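Local coordinates for protein neuraminidase (Influenza A virus, PDB 4FVK) that forms a tetrameric, calcium-binding surface glycoprotein resembling the viral enzymes that remove terminal sialic acid from viral and cellular glycoconjugates, at residues A[156-161]-A[208-213]; A[47-52]-A[359-364]; A[124-129]-A[146-151]. All coordinates share one frame; numbering follows the deposited sequence.

Interaction 1 (A[156-161]-A[208-213]); sequences ICIEGS and INNLIK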
loop_
_atom_site.group_PDB
_atom_site.type_symbol
_atom_site.label_atom_id
_atom_site.label_comp_id
_atom_site.label_asym_id
_atom_site.label_seq_id
_atom_site.Cartn_x
_atom_site.Cartn_y
_atom_site.Cartn_z
ATOM N N ILE A 156 12.462 26.038 -5.875
ATOM C CA ILE A 156 11.979 26.936 -4.842
ATOM C C ILE A 156 10.696 27.655 -5.244
ATOM O O ILE A 156 10.659 28.363 -6.245
ATOM C CB ILE A 156 13.085 27.970 -4.497
ATOM C CG1 ILE A 156 14.302 27.250 -3.891
ATOM C CG2 ILE A 156 12.550 29.051 -3.582
ATOM C CD1 ILE A 156 14.022 26.584 -2.525
ATOM N N CYS A 157 9.650 27.501 -4.451
ATOM C CA CYS A 157 8.366 28.106 -4.766
ATOM C C CYS A 157 8.026 29.203 -3.769
ATOM O O CYS A 157 8.064 28.980 -2.579
ATOM C CB CYS A 157 7.246 27.044 -4.752
ATOM S SG CYS A 157 7.326 25.819 -6.078
ATOM N N ILE A 158 7.676 30.382 -4.257
ATOM C CA ILE A 158 7.198 31.437 -3.374
ATOM C C ILE A 158 5.877 31.955 -3.911
ATOM O O ILE A 158 5.840 32.521 -5.005
ATOM C CB ILE A 158 8.146 32.647 -3.366
ATOM C CG1 ILE A 158 9.594 32.228 -3.121
ATOM C CG2 ILE A 158 7.682 33.670 -2.338
ATOM C CD1 ILE A 158 10.576 33.369 -3.351
ATOM N N GLU A 159 4.797 31.774 -3.165
ATOM C CA GLU A 159 3.501 32.302 -3.616
ATOM C C GLU A 159 3.110 31.932 -5.047
ATOM O O GLU A 159 2.566 32.772 -5.753
ATOM C CB GLU A 159 3.499 33.836 -3.549
ATOM C CG GLU A 159 3.835 34.412 -2.205
ATOM C CD GLU A 159 3.112 35.727 -1.978
ATOM O OE1 GLU A 159 3.781 36.745 -1.663
ATOM O OE2 GLU A 159 1.867 35.734 -2.124
ATOM N N GLY A 160 3.410 30.718 -5.497
ATOM C CA GLY A 160 2.943 30.277 -6.806
ATOM C C GLY A 160 3.963 30.410 -7.919
ATOM O O GLY A 160 3.776 29.888 -9.009
ATOM N N SER A 161 5.047 31.129 -7.655
ATOM C CA SER A 161 6.131 31.201 -8.616
ATOM C C SER A 161 7.254 30.288 -8.152
ATOM O O SER A 161 7.674 30.361 -6.998
ATOM C CB SER A 161 6.631 32.644 -8.732
ATOM O OG SER A 161 5.566 33.508 -9.107
ATOM N N ILE A 208 13.781 32.583 2.079
ATOM C CA ILE A 208 13.361 33.297 3.282
ATOM C C ILE A 208 13.246 34.768 2.906
ATOM O O ILE A 208 13.917 35.211 1.977
ATOM C CB ILE A 208 14.357 33.118 4.444
ATOM C CG1 ILE A 208 13.711 33.508 5.780
ATOM C CG2 ILE A 208 15.660 33.911 4.202
ATOM C CD1 ILE A 208 12.648 32.519 6.275
ATOM N N ASN A 209 12.374 35.509 3.586
ATOM C CA ASN A 209 12.221 36.942 3.341
ATOM C C ASN A 209 11.967 37.297 1.856
ATOM O O ASN A 209 12.499 38.295 1.344
ATOM C CB ASN A 209 13.459 37.686 3.855
ATOM C CG ASN A 209 13.774 37.369 5.318
ATOM O OD1 ASN A 209 14.917 37.075 5.676
ATOM N ND2 ASN A 209 12.758 37.437 6.167
ATOM N N ASN A 210 11.171 36.467 1.173
ATOM C CA ASN A 210 10.900 36.637 -0.250
ATOM C C ASN A 210 12.144 36.583 -1.124
ATOM O O ASN A 210 12.096 36.936 -2.283
ATOM C CB ASN A 210 10.152 37.941 -0.531
ATOM C CG ASN A 210 8.669 37.817 -0.304
ATOM O OD1 ASN A 210 8.093 36.741 -0.476
ATOM N ND2 ASN A 210 8.034 38.919 0.087
ATOM N N LEU A 211 13.257 36.140 -0.556
ATOM C CA LEU A 211 14.482 35.977 -1.318
ATOM C C LEU A 211 14.719 34.503 -1.586
ATOM O O LEU A 211 14.191 33.633 -0.887
ATOM C CB LEU A 211 15.663 36.492 -0.513
ATOM C CG LEU A 211 16.321 37.849 -0.770
ATOM C CD1 LEU A 211 15.436 38.816 -1.542
ATOM C CD2 LEU A 211 16.715 38.438 0.560
ATOM N N ILE A 212 15.535 34.216 -2.585
ATOM C CA ILE A 212 16.008 32.870 -2.722
ATOM C C ILE A 212 17.535 32.831 -2.733
ATOM O O ILE A 212 18.182 33.623 -3.421
ATOM C CB ILE A 212 15.309 32.134 -3.901
ATOM C CG1 ILE A 212 16.298 31.293 -4.666
ATOM C CG2 ILE A 212 14.516 33.104 -4.785
ATOM C CD1 ILE A 212 16.434 29.993 -4.102
ATOM N N LYS A 213 18.095 31.934 -1.921
ATOM C CA LYS A 213 19.540 31.819 -1.755
ATOM C C LYS A 213 20.006 30.434 -2.144
ATOM O O LYS A 213 19.322 29.460 -1.880
ATOM C CB LYS A 213 19.913 32.107 -0.314
ATOM C CG LYS A 213 19.294 33.406 0.201
ATOM C CD LYS A 213 19.759 33.720 1.599
ATOM C CE LYS A 213 19.024 34.915 2.178
ATOM N NZ LYS A 213 19.533 35.194 3.550
#

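Interaction 2 (A[47-52]-A[359-364]); sequences AYVSCD and LSTFCG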
loop_
_atom_site.group_PDB
_atom_site.type_symbol
_atom_site.label_atom_id
_atom_site.label_comp_id
_atom_site.label_asym_id
_atom_site.label_seq_id
_atom_site.Cartn_x
_atom_site.Cartn_y
_atom_site.Cartn_z
ATOM N N ALA A 47 19.859 11.763 -5.568
ATOM C CA ALA A 47 18.692 11.865 -4.722
ATOM C C ALA A 47 18.698 13.179 -3.944
ATOM O O ALA A 47 19.762 13.712 -3.607
ATOM C CB ALA A 47 18.659 10.675 -3.765
ATOM N N TYR A 48 17.510 13.684 -3.640
ATOM C CA TYR A 48 17.353 14.857 -2.767
ATOM C C TYR A 48 15.987 14.736 -2.111
ATOM O O TYR A 48 15.210 13.855 -2.480
ATOM C CB TYR A 48 17.462 16.172 -3.573
ATOM C CG TYR A 48 16.534 16.223 -4.771
ATOM C CD1 TYR A 48 15.276 16.801 -4.672
ATOM C CD2 TYR A 48 16.908 15.673 -5.980
ATOM C CE1 TYR A 48 14.414 16.840 -5.765
ATOM C CE2 TYR A 48 16.065 15.710 -7.074
ATOM C CZ TYR A 48 14.823 16.295 -6.962
ATOM O OH TYR A 48 13.993 16.328 -8.058
ATOM N N VAL A 49 15.677 15.571 -1.124
ATOM C CA VAL A 49 14.328 15.494 -0.565
ATOM C C VAL A 49 13.529 16.751 -0.794
ATOM O O VAL A 49 14.080 17.807 -0.991
ATOM C CB VAL A 49 14.283 14.978 0.924
ATOM C CG1 VAL A 49 15.620 14.460 1.374
ATOM C CG2 VAL A 49 13.674 15.984 1.863
ATOM N N SER A 50 12.217 16.629 -0.855
ATOM C CA SER A 50 11.380 17.805 -0.985
ATOM C C SER A 50 10.072 17.397 -0.404
ATOM O O SER A 50 9.773 16.202 -0.423
ATOM C CB SER A 50 11.211 18.200 -2.451
ATOM O OG SER A 50 10.576 19.459 -2.529
ATOM N N CYS A 51 9.292 18.361 0.089
ATOM C CA CYS A 51 8.096 18.084 0.885
ATOM C C CYS A 51 6.824 18.699 0.313
ATOM O O CYS A 51 6.873 19.756 -0.292
ATOM C CB CYS A 51 8.272 18.652 2.303
ATOM S SG CYS A 51 9.817 18.214 3.128
ATOM N N ASP A 52 5.672 18.057 0.532
ATOM C CA ASP A 52 4.408 18.750 0.307
ATOM C C ASP A 52 3.968 19.379 1.616
ATOM O O ASP A 52 4.783 19.515 2.515
ATOM C CB ASP A 52 3.338 17.841 -0.315
ATOM C CG ASP A 52 3.033 16.618 0.536
ATOM O OD1 ASP A 52 2.806 15.558 -0.067
ATOM O OD2 ASP A 52 3.024 16.699 1.788
ATOM N N LEU A 359 20.280 8.546 1.726
ATOM C CA LEU A 359 20.092 9.865 2.339
ATOM C C LEU A 359 19.779 9.831 3.831
ATOM O O LEU A 359 18.930 9.071 4.278
ATOM C CB LEU A 359 18.968 10.627 1.627
ATOM C CG LEU A 359 19.153 10.968 0.139
ATOM C CD1 LEU A 359 18.006 11.831 -0.322
ATOM C CD2 LEU A 359 20.493 11.709 -0.075
ATOM N N SER A 360 20.467 10.680 4.592
ATOM C CA SER A 360 20.021 11.035 5.922
ATOM C C SER A 360 19.516 12.474 5.871
ATOM O O SER A 360 19.897 13.249 4.988
ATOM C CB SER A 360 21.164 10.930 6.932
ATOM O OG SER A 360 22.134 11.926 6.632
ATOM N N THR A 361 18.640 12.825 6.802
ATOM C CA THR A 361 18.142 14.195 6.883
ATOM C C THR A 361 18.370 14.753 8.279
ATOM O O THR A 361 18.157 14.054 9.272
ATOM C CB THR A 361 16.657 14.296 6.526
ATOM O OG1 THR A 361 15.867 13.501 7.439
ATOM C CG2 THR A 361 16.420 13.827 5.079
ATOM N N PHE A 362 18.809 16.009 8.342
ATOM C CA PHE A 362 19.062 16.709 9.597
ATOM C C PHE A 362 18.289 18.021 9.580
ATOM O O PHE A 362 18.215 18.669 8.551
ATOM C CB PHE A 362 20.553 17.019 9.730
ATOM C CG PHE A 362 21.405 15.831 10.092
ATOM C CD1 PHE A 362 21.764 14.885 9.134
ATOM C CD2 PHE A 362 21.856 15.665 11.388
ATOM C CE1 PHE A 362 22.557 13.793 9.476
ATOM C CE2 PHE A 362 22.652 14.579 11.742
ATOM C CZ PHE A 362 23.007 13.648 10.797
ATOM N N CYS A 363 17.706 18.425 10.703
ATOM C CA CYS A 363 17.058 19.745 10.761
ATOM C C CYS A 363 17.689 20.661 11.827
ATOM O O CYS A 363 18.223 20.191 12.821
ATOM C CB CYS A 363 15.540 19.616 10.974
ATOM S SG CYS A 363 14.629 18.860 9.573
ATOM N N GLY A 364 17.631 21.967 11.609
ATOM C CA GLY A 364 18.158 22.915 12.574
ATOM C C GLY A 364 17.240 23.028 13.780
ATOM O O GLY A 364 16.023 22.963 13.643
#

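Interaction 3 (A[124-129]-A[146-151]); sequences RNSFIM and GPLRLP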
loop_
_atom_site.group_PDB
_atom_site.type_symbol
_atom_site.label_atom_id
_atom_site.label_comp_id
_atom_site.label_asym_id
_atom_site.label_seq_id
_atom_site.Cartn_x
_atom_site.Cartn_y
_atom_site.Cartn_z
ATOM N N ARG A 124 23.687 18.073 -27.806
ATOM C CA ARG A 124 22.848 19.083 -28.438
ATOM C C ARG A 124 21.380 18.670 -28.518
ATOM O O ARG A 124 20.503 19.515 -28.645
ATOM C CB ARG A 124 23.391 19.478 -29.816
ATOM C CG ARG A 124 24.040 18.346 -30.595
ATOM C CD ARG A 124 24.916 18.897 -31.718
ATOM N NE ARG A 124 24.326 18.708 -33.041
ATOM C CZ ARG A 124 24.793 17.866 -33.957
ATOM N NH1 ARG A 124 25.869 17.132 -33.702
ATOM N NH2 ARG A 124 24.189 17.762 -35.134
ATOM N N ASN A 125 21.112 17.374 -28.429
ATOM C CA ASN A 125 19.733 16.902 -28.377
ATOM C C ASN A 125 19.068 17.108 -27.016
ATOM O O ASN A 125 17.882 16.829 -26.860
ATOM C CB ASN A 125 19.652 15.418 -28.730
ATOM C CG ASN A 125 19.943 15.148 -30.182
ATOM O OD1 ASN A 125 20.050 16.071 -30.991
ATOM N ND2 ASN A 125 20.064 13.870 -30.526
ATOM N N SER A 126 19.833 17.579 -26.036
ATOM C CA SER A 126 19.355 17.655 -24.664
ATOM C C SER A 126 18.187 18.619 -24.499
ATOM O O SER A 126 18.150 19.674 -25.136
ATOM C CB SER A 126 20.495 18.022 -23.719
ATOM O OG SER A 126 19.997 18.437 -22.468
ATOM N N PHE A 127 17.227 18.251 -23.644
ATOM C CA PHE A 127 16.088 19.128 -23.388
ATOM C C PHE A 127 15.456 18.898 -22.008
ATOM O O PHE A 127 15.631 17.848 -21.386
ATOM C CB PHE A 127 15.026 18.989 -24.496
ATOM C CG PHE A 127 14.136 17.784 -24.331
ATOM C CD1 PHE A 127 12.858 17.911 -23.812
ATOM C CD2 PHE A 127 14.589 16.518 -24.674
ATOM C CE1 PHE A 127 12.042 16.798 -23.650
ATOM C CE2 PHE A 127 13.777 15.404 -24.524
ATOM C CZ PHE A 127 12.508 15.541 -24.003
ATOM N N ILE A 128 14.716 19.892 -21.536
ATOM C CA ILE A 128 14.028 19.803 -20.262
ATOM C C ILE A 128 12.493 19.703 -20.435
ATOM O O ILE A 128 11.895 20.401 -21.237
ATOM C CB ILE A 128 14.406 20.988 -19.363
ATOM C CG1 ILE A 128 15.793 20.752 -18.738
ATOM C CG2 ILE A 128 13.373 21.198 -18.252
ATOM C CD1 ILE A 128 16.349 21.969 -18.067
ATOM N N MET A 129 11.879 18.810 -19.672
ATOM C CA MET A 129 10.434 18.669 -19.603
ATOM C C MET A 129 9.920 19.095 -18.235
ATOM O O MET A 129 10.539 18.796 -17.218
ATOM C CB MET A 129 10.078 17.193 -19.718
ATOM C CG MET A 129 9.682 16.710 -21.044
ATOM S SD MET A 129 9.157 15.016 -20.773
ATOM C CE MET A 129 10.713 14.195 -20.449
ATOM N N GLY A 146 24.393 22.102 -24.962
ATOM C CA GLY A 146 24.025 21.067 -24.016
ATOM C C GLY A 146 25.222 20.368 -23.409
ATOM O O GLY A 146 26.367 20.728 -23.697
ATOM N N PRO A 147 24.975 19.383 -22.532
ATOM C CA PRO A 147 23.640 18.979 -22.062
ATOM C C PRO A 147 23.043 19.987 -21.090
ATOM O O PRO A 147 23.782 20.618 -20.334
ATOM C CB PRO A 147 23.919 17.670 -21.312
ATOM C CG PRO A 147 25.324 17.832 -20.815
ATOM C CD PRO A 147 26.053 18.628 -21.866
ATOM N N LEU A 148 21.724 20.140 -21.111
ATOM C CA LEU A 148 21.028 20.865 -20.053
ATOM C C LEU A 148 21.151 20.048 -18.781
ATOM O O LEU A 148 21.132 18.826 -18.842
ATOM C CB LEU A 148 19.570 21.017 -20.398
ATOM C CG LEU A 148 18.986 22.336 -20.877
ATOM C CD1 LEU A 148 20.056 23.336 -21.273
ATOM C CD2 LEU A 148 18.055 22.017 -22.017
ATOM N N ARG A 149 21.307 20.723 -17.644
ATOM C CA ARG A 149 21.540 20.070 -16.358
ATOM C C ARG A 149 20.679 20.744 -15.302
ATOM O O ARG A 149 20.695 21.970 -15.165
ATOM C CB ARG A 149 23.023 20.160 -15.942
ATOM C CG ARG A 149 24.010 19.937 -17.089
ATOM C CD ARG A 149 25.462 19.882 -16.666
ATOM N NE ARG A 149 26.071 21.200 -16.501
ATOM C CZ ARG A 149 26.500 21.964 -17.510
ATOM N NH1 ARG A 149 26.369 21.558 -18.777
ATOM N NH2 ARG A 149 27.066 23.140 -17.250
ATOM N N LEU A 150 19.935 19.940 -14.550
ATOM C CA LEU A 150 19.127 20.435 -13.441
ATOM C C LEU A 150 19.904 20.187 -12.178
ATOM O O LEU A 150 20.826 19.391 -12.199
ATOM C CB LEU A 150 17.798 19.699 -13.393
ATOM C CG LEU A 150 16.935 20.244 -14.525
ATOM C CD1 LEU A 150 15.891 19.226 -14.912
ATOM C CD2 LEU A 150 16.324 21.598 -14.112
ATOM N N PRO A 151 19.542 20.864 -11.079
ATOM C CA PRO A 151 20.366 20.827 -9.863
ATOM C C PRO A 151 20.380 19.527 -9.041
ATOM O O PRO A 151 21.301 19.384 -8.239
ATOM C CB PRO A 151 19.743 21.920 -8.979
ATOM C CG PRO A 151 18.865 22.715 -9.852
ATOM C CD PRO A 151 18.418 21.807 -10.941
HETATM O O HOH W 1 20.357 15.920 -20.234
#

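Interaction 1 (A[156-161]-A[208-213])
The carbonyl oxygen of Leu211 is gripped by two donors of its own hairpin, Ile208 N and the hydroxyl of Thr207, while CD1 of Ile158 comes within 4.4 Å of Leu211 O from the facing segment. No hydrogen bond crosses between 156-161 and 208-213; the join is made mainly by isoleucines, with Asn210 at the edge. Ile156 and Ile212 meet tip to tip, with CD1 of Ile212 tucked against Ile156 CG1 at 3.5 Å, tighter than usual for two carbons. The same methyl also lies 4.0 Å from Ile156 CG2, so it sits across both branches. In Ile158, with CG1 beside the backbone N (chi1 -50°), CG2 swings to 3.6 Å from Asn210 OD1. Its longer branch leaves at about a right angle to CG2, CD1 lying 4.0 Å from Asn210 O and 4.2 Å from Ile212 CG2. Toward solvent, Glu159 is held by a salt bridge to Arg13. Both segments bend through type I' turns, 158-161 and 208-211, and Ile156 and Ile212 both rest on Cys205. Residues 156-158 and 211-213 run nearly antiparallel, 170° between directions, with axes 8.9 Å apart: the face-to-face apolar packing of neighbouring antiparallel sheets in a six-bladed beta-propeller.

Interaction 2 (A[47-52]-A[359-364])
Leu359 reaches across from strand 355-365 to the side chains of Ala47 and Val49 and the backbone N of Tyr48. Its CB points at strand 47-51, and from there Leu359 CG comes to 3.9 Å from Ala47 CB. The chain then runs on extended, CD1 anti to CA (chi2 -174°), so that this methyl travels deepest: it lies 3.7 Å from Ala47 CB, 3.8 Å from the backbone N of Tyr48 and 3.9 Å from Val49 CG1. The other methyl, CD2, stays back and looks on Ala47 O at 4.1 Å, an oxygen that accepts a hydrogen bond from Arg323 NH2. Val49 and Leu359 lie alongside each other, pointing opposite ways, and the same CG1 of Val49 also touches CG2 of Thr361 at 3.8 Å. Thr361 divides its two branches by chemistry: the methyl lies beside its own backbone N and faces Val49, whereas OG1 is hydrogen-bonded to Thr27 and His28. Every touching residue is buried, and no hydrogen bond links the two segments. Strand 47-51 and the part 359-364 of strand 355-365 cross at -41°, their axes 8.4 Å apart, as members of different antiparallel sheets. Trp343 of strand 341-349 packs on Val49 and Leu359, and Phe327 of strand 320-327 on Val49 and Thr361, so the adjacent strand and the edge strand beyond it both line this seam.

Interaction 3 (A[124-129]-A[146-151])
Ser126 and Leu148 make the tight end of this contact. OG of Ser126, swung opposite the backbone N (chi1 165°), accepts the amide of Leu148 at 2.8 Å from N to OG, bent to 148° at the hydrogen. This brings OG to 3.3 Å from Leu148 CB, and Ser126 CB to 3.7 Å from Pro147 CA, next to the cis peptide joining Gly146 to Pro147. Beyond the serine, CD2 of Leu148 lies 3.8 Å from Phe127 CA. The apolar end is packed at ordinary van der Waals distance: Ile128 crosses Leu148 at about a right angle, its CD1 3.9 Å from Leu148 CG, and meets Leu150 tip to tip, CD1 to CD2 4.0 Å. The wet side is looser. One water bridges Ser126 OG and Leu148 O through weak bonds only, the latter donated by the water. On its far face, strand 127-132 packs against a neighbouring subunit, Phe127 on Val25 and Met129 on Pro26 of that chain. Between the two segments a single direct hydrogen bond sets the polar register and aliphatic packing does the rest; 146-151 is also held by Arg149, salt-bridged to Glu201, and by Leu150 N on Ser104 OG.

The three contacts occupy separate seams of the propeller: none touches another, and their centres lie 18 Å (interactions 1 and 2), 24 Å (1 and 3) and 25 Å (2 and 3) apart. Interactions 2 and 3 come closest, about 6 Å between nearest atoms. Along the chain, interaction 2 joins segments 307 residues apart and so spans both others, whereas interaction 3 closes before interaction 1 opens. A bound zinc ion lies about 8 Å from the side chain of Leu359 in interaction 2, and one lies about 11 Å from that of Pro147 in interaction 3; in interaction 1, the side chain of Glu159 is about 9 Å from a bound N-acetylglucosamine.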